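Local coordinates for gram-negative insecticidal protein (Chromobacterium piscinae, PDB 6FBM) that kills insects and, as a member of the MACPF and beta-tripod families, probably acts by forming pores in the membranes of target cells, at residues A[330-333]-A[334-337]; A[393-396]-A[397-400]; A[452-455]-A[456-459]. All coordinates share one frame; numbering follows the deposited sequence.

Along the chain the three contacts follow in series; none nests in or crosses another. Contact 1 closes a tight turn as strand 326-331 ends, at the start of the loop to strand 342-346. Contact 2 repeats this turn between strands 393-394 and 403-410. Contact 3 closes no loop: it lies along strand 450-457, first arm of the hairpin with 468-473. Their centres are about 11 Å (1 and 2), 14 Å (1 and 3) and 17 Å (2 and 3) apart. Lys400 packs on Gly334 and Ser335, Ala337 on Trp456, and Trp393 on Trp456, so three separate antiparallel sheets of the Vps62-like region, probably the beta-tripod part, meet here.

Contact 1: residues A[330-333]-A[334-337]; sequences GEDS and GSGA
Ser335 reaches back to Asp332 and places its hydroxyl beside two oxygens of that one residue. Ser335 OG lies 2.7 Å from carboxylate atom Asp332 OD2 and 2.9 Å from the backbone oxygen Asp332 O, within bonding distance of both. Both side chains take the same first torsion. Asp332 CG sits between its backbone N and carbonyl carbon (chi1 84°), which folds the carboxylate round over the turn, and Ser335 OG does likewise (chi1 78°), so the two polar ends converge instead of diverging. A backbone bond closes the turn: Ser335 N donates to Asp332 O over 3.0 Å. This is the closing bond of a type II beta turn, Asp332 to Ser335. Gly334 holds its third position with a positive phi, as glycine commonly does in turns of this type.

The same hydroxyl also accepts: Ala337 N donates to Ser335 OG at 3.1 Å and nearly straight (164°), forming an ST turn directly after the first turn. That second bend carries the methyl Ala337 CB to 3.4 Å from Asp332 OD2, so one carboxylate oxygen meets both a hydroxyl and a methyl. Ser333 directs its CB away from the following residues; its OG makes a weak bond to Glu331 OE1.

The other carboxylate oxygen, Asp332 OD1, accepts from Leu341 N and ties the turn to the residue just before strand 342-346, the antiparallel partner of strand 326-331. Trp456 of strand 450-457 packs against Asp332 and Ala337, while Ser333 O and Ser335 O are held by Tyr404 and Thr461.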
loop_
_atom_site.group_PDB
_atom_site.type_symbol
_atom_site.label_atom_id
_atom_site.label_comp_id
_atom_site.label_asym_id
_atom_site.label_seq_id
_atom_site.Cartn_x
_atom_site.Cartn_y
_atom_site.Cartn_z
ATOM N N GLY A 330 2.021 82.253 -11.926
ATOM C CA GLY A 330 2.481 83.247 -12.891
ATOM C C GLY A 330 1.412 84.261 -13.290
ATOM O O GLY A 330 0.200 84.005 -13.205
ATOM N N GLU A 331 1.905 85.413 -13.775
ATOM C CA GLU A 331 1.135 86.466 -14.408
ATOM C C GLU A 331 1.791 86.785 -15.742
ATOM O O GLU A 331 3.010 86.645 -15.858
ATOM C CB GLU A 331 1.221 87.764 -13.631
ATOM C CG GLU A 331 0.997 87.716 -12.159
ATOM C CD GLU A 331 1.338 89.033 -11.480
ATOM O OE1 GLU A 331 2.508 89.474 -11.545
ATOM O OE2 GLU A 331 0.436 89.604 -10.846
ATOM N N ASP A 332 1.016 87.327 -16.692
ATOM C CA ASP A 332 1.584 87.855 -17.930
ATOM C C ASP A 332 2.153 89.276 -17.836
ATOM O O ASP A 332 2.151 90.005 -18.825
ATOM C CB ASP A 332 0.591 87.735 -19.085
ATOM C CG ASP A 332 -0.397 88.885 -19.154
ATOM O OD1 ASP A 332 -0.961 89.248 -18.118
ATOM O OD2 ASP A 332 -0.624 89.409 -20.260
ATOM N N SER A 333 2.658 89.650 -16.658
ATOM C CA SER A 333 3.272 90.962 -16.428
ATOM C C SER A 333 4.517 91.025 -17.269
ATOM O O SER A 333 5.348 90.107 -17.233
ATOM C CB SER A 333 3.662 91.148 -14.956
ATOM O OG SER A 333 2.525 91.107 -14.104
ATOM N N GLY A 334 4.633 92.117 -18.027
ATOM C CA GLY A 334 5.723 92.309 -18.967
ATOM C C GLY A 334 5.418 91.769 -20.351
ATOM O O GLY A 334 6.230 91.959 -21.245
ATOM N N SER A 335 4.281 91.090 -20.555
ATOM C CA SER A 335 4.027 90.459 -21.851
ATOM C C SER A 335 3.550 91.436 -22.906
ATOM O O SER A 335 3.539 91.103 -24.097
ATOM C CB SER A 335 2.985 89.348 -21.737
ATOM O OG SER A 335 1.664 89.862 -21.655
ATOM N N GLY A 336 3.094 92.618 -22.479
ATOM C CA GLY A 336 2.492 93.583 -23.389
ATOM C C GLY A 336 1.130 93.194 -23.925
ATOM O O GLY A 336 0.584 93.911 -24.758
ATOM N N ALA A 337 0.550 92.090 -23.463
ATOM C CA ALA A 337 -0.808 91.742 -23.879
ATOM C C ALA A 337 -1.761 92.733 -23.214
ATOM O O ALA A 337 -1.542 93.158 -22.079
ATOM C CB ALA A 337 -1.145 90.317 -23.490
#

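Contact 2: residues A[393-396]-A[397-400]; sequences WDDA and GSGK
Asp395 and Ser398 meet across a turn, and the aspartate can be traced outward atom by atom. Its CB stands 3.6 Å from Ser398 OG, already beside the hydroxyl. Asp395 CG, placed between the backbone N and the carbonyl carbon (chi1 83°), is 3.4 Å from Ser398 OG and swings the carboxylate over the bend rather than out along the strand. At the tip the two oxygens part company: Asp395 OD2 comes to 2.7 Å from Ser398 OG, whereas Asp395 OD1 turns to the hydroxyl of Tyr429. Beyond the serine, Asp395 OD2 only grazes Lys400, whose CB lies 4.1 Å away before the rest of that chain leads off.

Ser398 OG is equally near the backbone oxygen Asp395 O, also 2.7 Å. The same carbonyl receives a bond from Ser398 N, 3.0 Å long with an angle of 162° at the hydrogen. Asp395 O is thus approached by both the amide and the hydroxyl of a single residue. Lys400 N also makes a long, weak bond to Ser398 OG.

One residue earlier, a second carboxylate braces the corner. Ala396 N donates to the anti lone pair of Asp394 OD1, 3.3 Å away, which makes an Asx turn that leads into the main bend.

The bend itself is a type II beta turn from Asp395 to Ser398, with Gly397 at its third position. The order Asp-Ala-Gly-Ser-Gly matches Asp-Ser-Gly-Ser-Gly at 332-336, and in both the carboxylate and hydroxyl clasp in the same way. Such a recurring strand-end turn is consistent with the internally repeated architecture expected of a beta-tripod domain.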
loop_
_atom_site.group_PDB
_atom_site.type_symbol
_atom_site.label_atom_id
_atom_site.label_comp_id
_atom_site.label_asym_id
_atom_site.label_seq_id
_atom_site.Cartn_x
_atom_site.Cartn_y
_atom_site.Cartn_z
ATOM N N TRP A 393 1.454 77.716 -27.922
ATOM C CA TRP A 393 1.782 79.105 -28.213
ATOM C C TRP A 393 2.967 79.559 -27.391
ATOM O O TRP A 393 3.140 79.122 -26.264
ATOM C CB TRP A 393 0.590 79.980 -27.843
ATOM C CG TRP A 393 0.836 81.453 -27.855
ATOM C CD1 TRP A 393 0.730 82.293 -28.926
ATOM C CD2 TRP A 393 1.224 82.273 -26.740
ATOM N NE1 TRP A 393 1.035 83.581 -28.553
ATOM C CE2 TRP A 393 1.341 83.600 -27.219
ATOM C CE3 TRP A 393 1.490 82.019 -25.398
ATOM C CZ2 TRP A 393 1.712 84.661 -26.396
ATOM C CZ3 TRP A 393 1.859 83.076 -24.585
ATOM C CH2 TRP A 393 1.966 84.376 -25.085
ATOM N N ASP A 394 3.756 80.461 -27.971
ATOM C CA ASP A 394 4.730 81.254 -27.223
ATOM C C ASP A 394 4.764 82.700 -27.725
ATOM O O ASP A 394 4.125 83.012 -28.723
ATOM C CB ASP A 394 6.124 80.593 -27.262
ATOM C CG ASP A 394 6.589 80.266 -28.654
ATOM O OD1 ASP A 394 6.979 81.172 -29.388
ATOM O OD2 ASP A 394 6.586 79.089 -29.015
ATOM N N ASP A 395 5.517 83.566 -27.021
ATOM C CA ASP A 395 5.608 85.015 -27.327
ATOM C C ASP A 395 6.754 85.396 -28.274
ATOM O O ASP A 395 7.179 86.556 -28.284
ATOM C CB ASP A 395 5.693 85.843 -26.035
ATOM C CG ASP A 395 7.114 85.935 -25.467
ATOM O OD1 ASP A 395 7.823 84.905 -25.423
ATOM O OD2 ASP A 395 7.536 87.050 -25.078
ATOM N N ALA A 396 7.261 84.440 -29.060
ATOM C CA ALA A 396 8.318 84.728 -30.043
ATOM C C ALA A 396 7.823 85.811 -30.983
ATOM O O ALA A 396 6.713 85.687 -31.543
ATOM C CB ALA A 396 8.696 83.470 -30.815
ATOM N N GLY A 397 8.614 86.892 -31.091
ATOM C CA GLY A 397 8.251 88.062 -31.915
ATOM C C GLY A 397 7.773 89.291 -31.159
ATOM O O GLY A 397 7.807 90.408 -31.689
ATOM N N SER A 398 7.316 89.105 -29.923
ATOM C CA SER A 398 6.918 90.217 -29.063
ATOM C C SER A 398 8.089 91.118 -28.666
ATOM O O SER A 398 7.878 92.258 -28.249
ATOM C CB SER A 398 6.302 89.665 -27.786
ATOM O OG SER A 398 7.287 88.958 -27.029
ATOM N N GLY A 399 9.307 90.583 -28.736
ATOM C CA GLY A 399 10.486 91.335 -28.386
ATOM C C GLY A 399 10.645 91.568 -26.898
ATOM O O GLY A 399 11.580 92.267 -26.501
ATOM N N LYS A 400 9.787 90.960 -26.062
ATOM C CA LYS A 400 9.892 91.125 -24.617
ATOM C C LYS A 400 11.004 90.183 -24.173
ATOM O O LYS A 400 11.174 89.094 -24.752
ATOM C CB LYS A 400 8.600 90.778 -23.872
ATOM C CG LYS A 400 7.294 91.278 -24.477
ATOM C CD LYS A 400 7.155 92.801 -24.563
ATOM C CE LYS A 400 5.977 93.166 -25.461
ATOM N NZ LYS A 400 5.706 94.616 -25.404
#

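Contact 3: residues A[452-455]-A[456-459]; sequences QNRV and WWDK
The guanidinium of Arg454 lies flat on the indole of Trp457, the planes only 12° apart and the centres of the guanidinium and the indole 3.5 Å apart. Trp457 CE2 sits under the middle of the guanidinium, and Arg454 NH1 rides over the indole toward its rim, 3.2 Å from Trp457 CD1. Lys459 CD lies over the opposite indole face, toward the rim and 3.1 Å above the plane, so the ring is sandwiched between two basic side chains. At the edge of the guanidinium, near its plane, comes the backbone: Trp456 C is 3.2 Å from Arg454 NH1, with Trp457 N alongside.

The stack is a cation-pi contact, Arg454 CZ lying 3.5 Å from the centroid of the Trp457 five-membered ring and 20° off its normal. Nearer the backbone, Arg454 CD makes a CH-pi contact over the six-membered ring, 3.8 Å from that centroid. The arginine leaves the backbone extended and then bends at chi3 (67°), which lays its flat end along the indole face. Arg454 NH2 is salt-bridged to Glu339, so the charge is pinned by a carboxylate while the ring supports one face.

Trp456 leaves the strand on the other side. One face of its ring meets Asp458 N near the rim, and its CB packs 4.2 Å from Val455 CG1.

Arg454 and Trp457 can share a side, though three residues apart, because the strand is irregular at Val455 and Trp456. Both of these residues bond through the backbone to Leu469 of strand 468-473, consistent with a classic beta bulge. On one flank of the hairpin, Arg454 touches Trp470; on the other, Val455 and Trp456 pack on Leu469, and Trp456 reaches the loop after strand 326-331 at Asp332 and Leu341.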
loop_
_atom_site.group_PDB
_atom_site.type_symbol
_atom_site.label_atom_id
_atom_site.label_comp_id
_atom_site.label_asym_id
_atom_site.label_seq_id
_atom_site.Cartn_x
_atom_site.Cartn_y
_atom_site.Cartn_z
ATOM N N GLN A 452 -16.173 78.045 -24.309
ATOM C CA GLN A 452 -16.939 79.229 -23.867
ATOM C C GLN A 452 -16.149 80.031 -22.830
ATOM O O GLN A 452 -15.054 79.635 -22.439
ATOM C CB GLN A 452 -18.274 78.780 -23.261
ATOM C CG GLN A 452 -19.125 77.951 -24.208
ATOM C CD GLN A 452 -20.411 77.426 -23.560
ATOM O OE1 GLN A 452 -20.688 77.655 -22.380
ATOM N NE2 GLN A 452 -21.186 76.676 -24.343
ATOM N N ASN A 453 -16.709 81.167 -22.408
ATOM C CA ASN A 453 -16.145 81.979 -21.308
ATOM C C ASN A 453 -14.657 82.194 -21.417
ATOM O O ASN A 453 -13.905 81.882 -20.498
ATOM C CB ASN A 453 -16.488 81.363 -19.940
ATOM C CG ASN A 453 -17.985 81.219 -19.739
ATOM O OD1 ASN A 453 -18.754 82.145 -20.054
ATOM N ND2 ASN A 453 -18.413 80.050 -19.240
ATOM N N ARG A 454 -14.236 82.736 -22.560
ATOM C CA ARG A 454 -12.826 83.035 -22.816
ATOM C C ARG A 454 -12.178 83.643 -21.580
ATOM O O ARG A 454 -12.747 84.531 -20.944
ATOM C CB ARG A 454 -12.692 84.009 -23.978
ATOM C CG ARG A 454 -11.263 84.253 -24.463
ATOM C CD ARG A 454 -11.260 85.217 -25.623
ATOM N NE ARG A 454 -11.674 86.549 -25.186
ATOM C CZ ARG A 454 -10.907 87.420 -24.539
ATOM N NH1 ARG A 454 -9.643 87.124 -24.252
ATOM N NH2 ARG A 454 -11.405 88.601 -24.190
ATOM N N VAL A 455 -11.004 83.143 -21.232
ATOM C CA VAL A 455 -10.262 83.660 -20.097
ATOM C C VAL A 455 -9.383 84.814 -20.518
ATOM O O VAL A 455 -9.309 85.820 -19.811
ATOM C CB VAL A 455 -9.380 82.571 -19.468
ATOM C CG1 VAL A 455 -8.572 83.132 -18.285
ATOM C CG2 VAL A 455 -10.245 81.384 -19.029
ATOM N N TRP A 456 -8.712 84.663 -21.670
ATOM C CA TRP A 456 -7.601 85.537 -22.069
ATOM C C TRP A 456 -7.143 85.215 -23.500
ATOM O O TRP A 456 -7.421 84.138 -24.017
ATOM C CB TRP A 456 -6.450 85.322 -21.106
ATOM C CG TRP A 456 -5.205 86.127 -21.313
ATOM C CD1 TRP A 456 -4.943 87.342 -20.795
ATOM C CD2 TRP A 456 -4.026 85.736 -22.029
ATOM N NE1 TRP A 456 -3.686 87.751 -21.140
ATOM C CE2 TRP A 456 -3.098 86.780 -21.901
ATOM C CE3 TRP A 456 -3.669 84.602 -22.757
ATOM C CZ2 TRP A 456 -1.829 86.738 -22.480
ATOM C CZ3 TRP A 456 -2.390 84.561 -23.331
ATOM C CH2 TRP A 456 -1.498 85.622 -23.186
ATOM N N TRP A 457 -6.516 86.194 -24.140
ATOM C CA TRP A 457 -5.768 86.018 -25.384
ATOM C C TRP A 457 -4.574 86.960 -25.349
ATOM O O TRP A 457 -4.518 87.871 -24.520
ATOM C CB TRP A 457 -6.595 86.272 -26.666
ATOM C CG TRP A 457 -7.554 87.443 -26.643
ATOM C CD1 TRP A 457 -7.420 88.623 -25.956
ATOM C CD2 TRP A 457 -8.788 87.550 -27.371
ATOM N NE1 TRP A 457 -8.502 89.434 -26.178
ATOM C CE2 TRP A 457 -9.360 88.808 -27.045
ATOM C CE3 TRP A 457 -9.471 86.707 -28.266
ATOM C CZ2 TRP A 457 -10.581 89.240 -27.583
ATOM C CZ3 TRP A 457 -10.679 87.129 -28.783
ATOM C CH2 TRP A 457 -11.231 88.384 -28.436
ATOM N N ASP A 458 -3.627 86.740 -26.251
ATOM C CA ASP A 458 -2.359 87.453 -26.204
ATOM C C ASP A 458 -2.346 88.753 -26.979
ATOM O O ASP A 458 -1.316 89.407 -27.035
ATOM C CB ASP A 458 -1.221 86.541 -26.703
ATOM C CG ASP A 458 -1.169 86.421 -28.221
ATOM O OD1 ASP A 458 -2.199 86.065 -28.814
ATOM O OD2 ASP A 458 -0.110 86.653 -28.807
ATOM N N LYS A 459 -3.467 89.147 -27.598
ATOM C CA LYS A 459 -3.429 90.295 -28.509
ATOM C C LYS A 459 -2.986 91.574 -27.782
ATOM O O LYS A 459 -3.385 91.831 -26.646
ATOM C CB LYS A 459 -4.704 90.437 -29.324
ATOM C CG LYS A 459 -5.932 90.895 -28.585
ATOM C CD LYS A 459 -7.189 90.120 -29.054
ATOM C CE LYS A 459 -7.538 90.220 -30.513
ATOM N NZ LYS A 459 -9.024 89.973 -30.719
#